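Local coordinates for protein prolyl 4-hydroxylase (Phytophthora capsici LT1534, PDB 6IUQ) that probably hydroxylates proline residues at the 4-position as an iron(II)- and 2-oxoglutarate-dependent dioxygenase built on a double-stranded beta-helix core, at residues L110-Q121 and L132-L143. Sequence-based numbering, arbitrary orientation.
Sequences LDALFHSTELLQ and LQFSTSDRTLKL
R139, first residue of strand 139-143, reaches between F114 and L120 into the break between helix 110-115 and helix 118-121. Its CB leaves the strand toward the helices, and CG takes the position between backbone N and carbonyl carbon (chi1 83°). CD then lies over one face of the F114 ring, offset toward the rim. A bend at chi3 turns the guanidinium toward the end of helix 110-115 while keeping it above the same face, R139 CZ lying a long 5.6 Å from the F114 ring centroid, at most a weak cation-pi attraction. R139 NH1 donates to F114 O over 2.8 Å, in both the carbonyl and guanidinium planes, although the N-H...O angle is a bent 135°. R139 NH2 reaches back to its own segment in a weak bond to F134 O and lies 3.7 Å from L120 CD1, while T136 CG2 sits over one guanidinium face. The arginine thus ties the last turn of helix 110-115 to the loop leading into the strand.

Apolar groups continue the contact on both flanks. L141 CB meets the edge of the F114 ring at CD1 (4.1 Å), and L141 CD1 packs on F114 CA. Farther along, L110 and L143 touch tip to tip through their CD1 methyls at 3.9 Å. At the other end L120 CB approaches F134 CE2 obliquely, 3.6 Å away, and L120 CD2 rests on L132 CB.

Helix 110-115 runs nearly antiparallel to strand 139-143 at 152°. Helices 108-115 and 118-126 thus pack against strand 139-146 of the double-stranded beta-helix core, flanked in its sheet by strands 94-97 and 224-232. Helix 46-61 closes the L110-L143 end through L52, M56 and L59, while L227 and L231 of strand 224-232 extend the apolar layer beneath L110, L113 and L120.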
loop_
_atom_site.group_PDB
_atom_site.type_symbol
_atom_site.label_atom_id
_atom_site.label_comp_id
_atom_site.label_asym_id
_atom_site.label_seq_id
_atom_site.Cartn_x
_atom_site.Cartn_y
_atom_site.Cartn_z
ATOM N N LEU A 110 -18.225 -1.507 10.010
ATOM C CA LEU A 110 -16.846 -1.987 9.932
ATOM C C LEU A 110 -16.814 -3.506 10.039
ATOM O O LEU A 110 -15.991 -4.147 9.396
ATOM C CB LEU A 110 -15.981 -1.346 11.010
ATOM C CG LEU A 110 -15.634 0.125 10.767
ATOM C CD1 LEU A 110 -14.963 0.747 11.998
ATOM C CD2 LEU A 110 -14.750 0.270 9.525
ATOM N N ASP A 111 -17.726 -4.084 10.825
ATOM C CA ASP A 111 -17.800 -5.534 10.964
ATOM C C ASP A 111 -18.231 -6.168 9.641
ATOM O O ASP A 111 -17.641 -7.140 9.189
ATOM C CB ASP A 111 -18.765 -5.915 12.090
ATOM C CG ASP A 111 -18.711 -7.403 12.444
ATOM O OD1 ASP A 111 -17.866 -8.143 11.878
ATOM O OD2 ASP A 111 -19.515 -7.830 13.308
ATOM N N ALA A 112 -19.255 -5.608 9.015
ATOM C CA ALA A 112 -19.686 -6.050 7.692
ATOM C C ALA A 112 -18.591 -5.878 6.639
ATOM O O ALA A 112 -18.472 -6.688 5.719
ATOM C CB ALA A 112 -20.933 -5.294 7.264
ATOM N N LEU A 113 -17.793 -4.825 6.756
ATOM C CA LEU A 113 -16.698 -4.668 5.806
ATOM C C LEU A 113 -15.671 -5.758 6.068
ATOM O O LEU A 113 -15.126 -6.318 5.141
ATOM C CB LEU A 113 -16.049 -3.286 5.888
ATOM C CG LEU A 113 -14.943 -3.086 4.835
ATOM C CD1 LEU A 113 -15.414 -3.501 3.437
ATOM C CD2 LEU A 113 -14.431 -1.652 4.811
ATOM N N PHE A 114 -15.441 -6.087 7.331
ATOM C CA PHE A 114 -14.481 -7.136 7.650
ATOM C C PHE A 114 -14.900 -8.478 7.049
ATOM O O PHE A 114 -14.069 -9.222 6.575
ATOM C CB PHE A 114 -14.304 -7.284 9.160
ATOM C CG PHE A 114 -13.371 -8.402 9.549
ATOM C CD1 PHE A 114 -12.011 -8.164 9.694
ATOM C CD2 PHE A 114 -13.849 -9.690 9.769
ATOM C CE1 PHE A 114 -11.145 -9.189 10.052
ATOM C CE2 PHE A 114 -12.987 -10.719 10.114
ATOM C CZ PHE A 114 -11.636 -10.468 10.259
ATOM N N HIS A 115 -16.194 -8.764 7.057
ATOM C CA HIS A 115 -16.712 -10.043 6.585
ATOM C C HIS A 115 -17.003 -10.063 5.096
ATOM O O HIS A 115 -17.250 -11.114 4.508
ATOM C CB HIS A 115 -17.990 -10.401 7.359
ATOM C CG HIS A 115 -17.724 -10.922 8.737
ATOM N ND1 HIS A 115 -18.027 -10.211 9.876
ATOM C CD2 HIS A 115 -17.168 -12.087 9.154
ATOM C CE1 HIS A 115 -17.682 -10.921 10.937
ATOM N NE2 HIS A 115 -17.156 -12.060 10.525
ATOM N N SER A 116 -16.986 -8.899 4.474
ATOM C CA SER A 116 -17.221 -8.842 3.039
ATOM C C SER A 116 -16.127 -9.572 2.255
ATOM O O SER A 116 -14.943 -9.496 2.591
ATOM C CB SER A 116 -17.322 -7.389 2.582
ATOM O OG SER A 116 -17.139 -7.316 1.188
ATOM N N THR A 117 -16.527 -10.295 1.217
ATOM C CA THR A 117 -15.567 -10.993 0.370
ATOM C C THR A 117 -15.584 -10.503 -1.069
ATOM O O THR A 117 -15.054 -11.186 -1.959
ATOM C CB THR A 117 -15.827 -12.506 0.329
ATOM O OG1 THR A 117 -17.153 -12.744 -0.166
ATOM C CG2 THR A 117 -15.648 -13.118 1.696
ATOM N N GLU A 118 -16.200 -9.345 -1.305
ATOM C CA GLU A 118 -16.338 -8.823 -2.667
ATOM C C GLU A 118 -14.966 -8.599 -3.295
ATOM O O GLU A 118 -14.717 -9.003 -4.436
ATOM C CB GLU A 118 -17.155 -7.531 -2.667
ATOM C CG GLU A 118 -18.647 -7.767 -2.921
ATOM C CD GLU A 118 -19.293 -8.642 -1.850
ATOM O OE1 GLU A 118 -18.995 -8.431 -0.647
ATOM O OE2 GLU A 118 -20.093 -9.543 -2.205
ATOM N N LEU A 119 -14.066 -8.000 -2.524
ATOM C CA LEU A 119 -12.723 -7.736 -2.983
ATOM C C LEU A 119 -11.997 -9.033 -3.312
ATOM O O LEU A 119 -11.423 -9.172 -4.384
ATOM C CB LEU A 119 -11.973 -6.940 -1.921
ATOM C CG LEU A 119 -10.635 -6.285 -2.233
ATOM C CD1 LEU A 119 -10.654 -5.564 -3.592
ATOM C CD2 LEU A 119 -10.345 -5.316 -1.104
ATOM N N LEU A 120 -12.052 -9.989 -2.386
ATOM C CA LEU A 120 -11.444 -11.296 -2.591
ATOM C C LEU A 120 -12.014 -11.986 -3.817
ATOM O O LEU A 120 -11.270 -12.592 -4.568
ATOM C CB LEU A 120 -11.636 -12.182 -1.347
ATOM C CG LEU A 120 -10.596 -11.990 -0.234
ATOM C CD1 LEU A 120 -10.984 -12.714 1.037
ATOM C CD2 LEU A 120 -9.253 -12.495 -0.713
ATOM N N GLN A 121 -13.328 -11.889 -4.023
ATOM C CA GLN A 121 -13.967 -12.561 -5.152
ATOM C C GLN A 121 -13.508 -11.966 -6.485
ATOM O O GLN A 121 -13.118 -12.698 -7.381
ATOM C CB GLN A 121 -15.500 -12.477 -5.051
ATOM C CG GLN A 121 -16.159 -13.416 -4.045
ATOM C CD GLN A 121 -17.685 -13.221 -3.959
ATOM O OE1 GLN A 121 -18.382 -13.159 -4.973
ATOM N NE2 GLN A 121 -18.196 -13.118 -2.740
ATOM N N LEU A 132 -4.985 -15.767 -3.710
ATOM C CA LEU A 132 -5.402 -15.087 -2.489
ATOM C C LEU A 132 -6.254 -16.012 -1.613
ATOM O O LEU A 132 -6.888 -16.947 -2.095
ATOM C CB LEU A 132 -6.165 -13.799 -2.827
ATOM C CG LEU A 132 -5.374 -12.770 -3.636
ATOM C CD1 LEU A 132 -6.249 -11.587 -3.999
ATOM C CD2 LEU A 132 -4.092 -12.310 -2.908
ATOM N N GLN A 133 -6.257 -15.740 -0.318
ATOM C CA GLN A 133 -6.880 -16.629 0.637
ATOM C C GLN A 133 -8.129 -16.036 1.288
ATOM O O GLN A 133 -8.144 -14.873 1.697
ATOM C CB GLN A 133 -5.867 -17.002 1.714
ATOM C CG GLN A 133 -4.549 -17.597 1.200
ATOM C CD GLN A 133 -4.714 -19.010 0.713
ATOM O OE1 GLN A 133 -4.703 -19.272 -0.491
ATOM N NE2 GLN A 133 -4.887 -19.935 1.645
ATOM N N PHE A 134 -9.165 -16.862 1.410
ATOM C CA PHE A 134 -10.420 -16.443 2.001
ATOM C C PHE A 134 -10.462 -16.569 3.525
ATOM O O PHE A 134 -11.305 -15.958 4.191
ATOM C CB PHE A 134 -11.550 -17.233 1.377
ATOM C CG PHE A 134 -11.910 -16.772 -0.008
ATOM C CD1 PHE A 134 -11.279 -17.306 -1.117
ATOM C CD2 PHE A 134 -12.883 -15.801 -0.199
ATOM C CE1 PHE A 134 -11.617 -16.891 -2.402
ATOM C CE2 PHE A 134 -13.224 -15.376 -1.483
ATOM C CZ PHE A 134 -12.592 -15.916 -2.585
ATOM N N SER A 135 -9.542 -17.337 4.085
ATOM C CA SER A 135 -9.545 -17.558 5.520
ATOM C C SER A 135 -9.369 -16.231 6.250
ATOM O O SER A 135 -8.674 -15.343 5.765
ATOM C CB SER A 135 -8.447 -18.555 5.914
ATOM O OG SER A 135 -8.210 -18.500 7.310
ATOM N N THR A 136 -9.996 -16.093 7.411
ATOM C CA THR A 136 -9.958 -14.826 8.124
ATOM C C THR A 136 -8.578 -14.599 8.704
ATOM O O THR A 136 -8.245 -13.492 9.134
ATOM C CB THR A 136 -11.009 -14.752 9.255
ATOM O OG1 THR A 136 -10.909 -15.910 10.092
ATOM C CG2 THR A 136 -12.425 -14.659 8.684
ATOM N N SER A 137 -7.779 -15.658 8.708
ATOM C CA SER A 137 -6.406 -15.591 9.187
ATOM C C SER A 137 -5.508 -14.881 8.176
ATOM O O SER A 137 -4.457 -14.345 8.540
ATOM C CB SER A 137 -5.867 -16.999 9.465
ATOM O OG SER A 137 -6.501 -17.566 10.599
ATOM N N ASP A 138 -5.930 -14.884 6.911
ATOM C CA ASP A 138 -5.117 -14.366 5.819
ATOM C C ASP A 138 -5.625 -13.019 5.279
ATOM O O ASP A 138 -5.408 -12.677 4.111
ATOM C CB ASP A 138 -5.058 -15.402 4.688
ATOM C CG ASP A 138 -4.578 -16.775 5.171
ATOM O OD1 ASP A 138 -3.840 -16.844 6.185
ATOM O OD2 ASP A 138 -4.949 -17.795 4.553
ATOM N N ARG A 139 -6.333 -12.278 6.125
ATOM C CA ARG A 139 -6.723 -10.909 5.818
ATOM C C ARG A 139 -6.449 -10.109 7.087
ATOM O O ARG A 139 -6.555 -10.632 8.198
ATOM C CB ARG A 139 -8.206 -10.794 5.392
ATOM C CG ARG A 139 -9.167 -10.725 6.581
ATOM C CD ARG A 139 -10.634 -10.791 6.189
ATOM N NE ARG A 139 -10.939 -11.969 5.378
ATOM C CZ ARG A 139 -12.175 -12.373 5.100
ATOM N NH1 ARG A 139 -13.201 -11.696 5.587
ATOM N NH2 ARG A 139 -12.395 -13.452 4.347
ATOM N N THR A 140 -6.065 -8.852 6.916
ATOM C CA THR A 140 -5.869 -7.943 8.038
ATOM C C THR A 140 -6.634 -6.691 7.725
ATOM O O THR A 140 -6.528 -6.177 6.617
ATOM C CB THR A 140 -4.369 -7.575 8.264
ATOM O OG1 THR A 140 -3.642 -8.714 8.730
ATOM C CG2 THR A 140 -4.225 -6.440 9.273
ATOM N N LEU A 141 -7.389 -6.180 8.683
ATOM C CA LEU A 141 -8.064 -4.911 8.479
ATOM C C LEU A 141 -7.592 -3.928 9.539
ATOM O O LEU A 141 -7.912 -4.062 10.718
ATOM C CB LEU A 141 -9.582 -5.095 8.525
ATOM C CG LEU A 141 -10.433 -3.975 7.937
ATOM C CD1 LEU A 141 -11.668 -4.587 7.273
ATOM C CD2 LEU A 141 -10.818 -2.953 8.989
ATOM N N LYS A 142 -6.824 -2.935 9.116
ATOM C CA LYS A 142 -6.235 -1.987 10.055
ATOM C C LYS A 142 -6.837 -0.580 9.892
ATOM O O LYS A 142 -7.032 -0.100 8.773
ATOM C CB LYS A 142 -4.712 -1.956 9.880
ATOM C CG LYS A 142 -3.977 -1.037 10.840
ATOM C CD LYS A 142 -2.445 -1.156 10.739
ATOM C CE LYS A 142 -1.851 -0.271 9.620
ATOM N NZ LYS A 142 -2.136 1.205 9.742
ATOM N N LEU A 143 -7.160 0.056 11.016
ATOM C CA LEU A 143 -7.576 1.450 11.028
ATOM C C LEU A 143 -6.424 2.321 11.506
ATOM O O LEU A 143 -5.706 1.950 12.428
ATOM C CB LEU A 143 -8.793 1.652 11.923
ATOM C CG LEU A 143 -9.987 0.735 11.678
ATOM C CD1 LEU A 143 -11.111 1.084 12.635
ATOM C CD2 LEU A 143 -10.450 0.844 10.230
#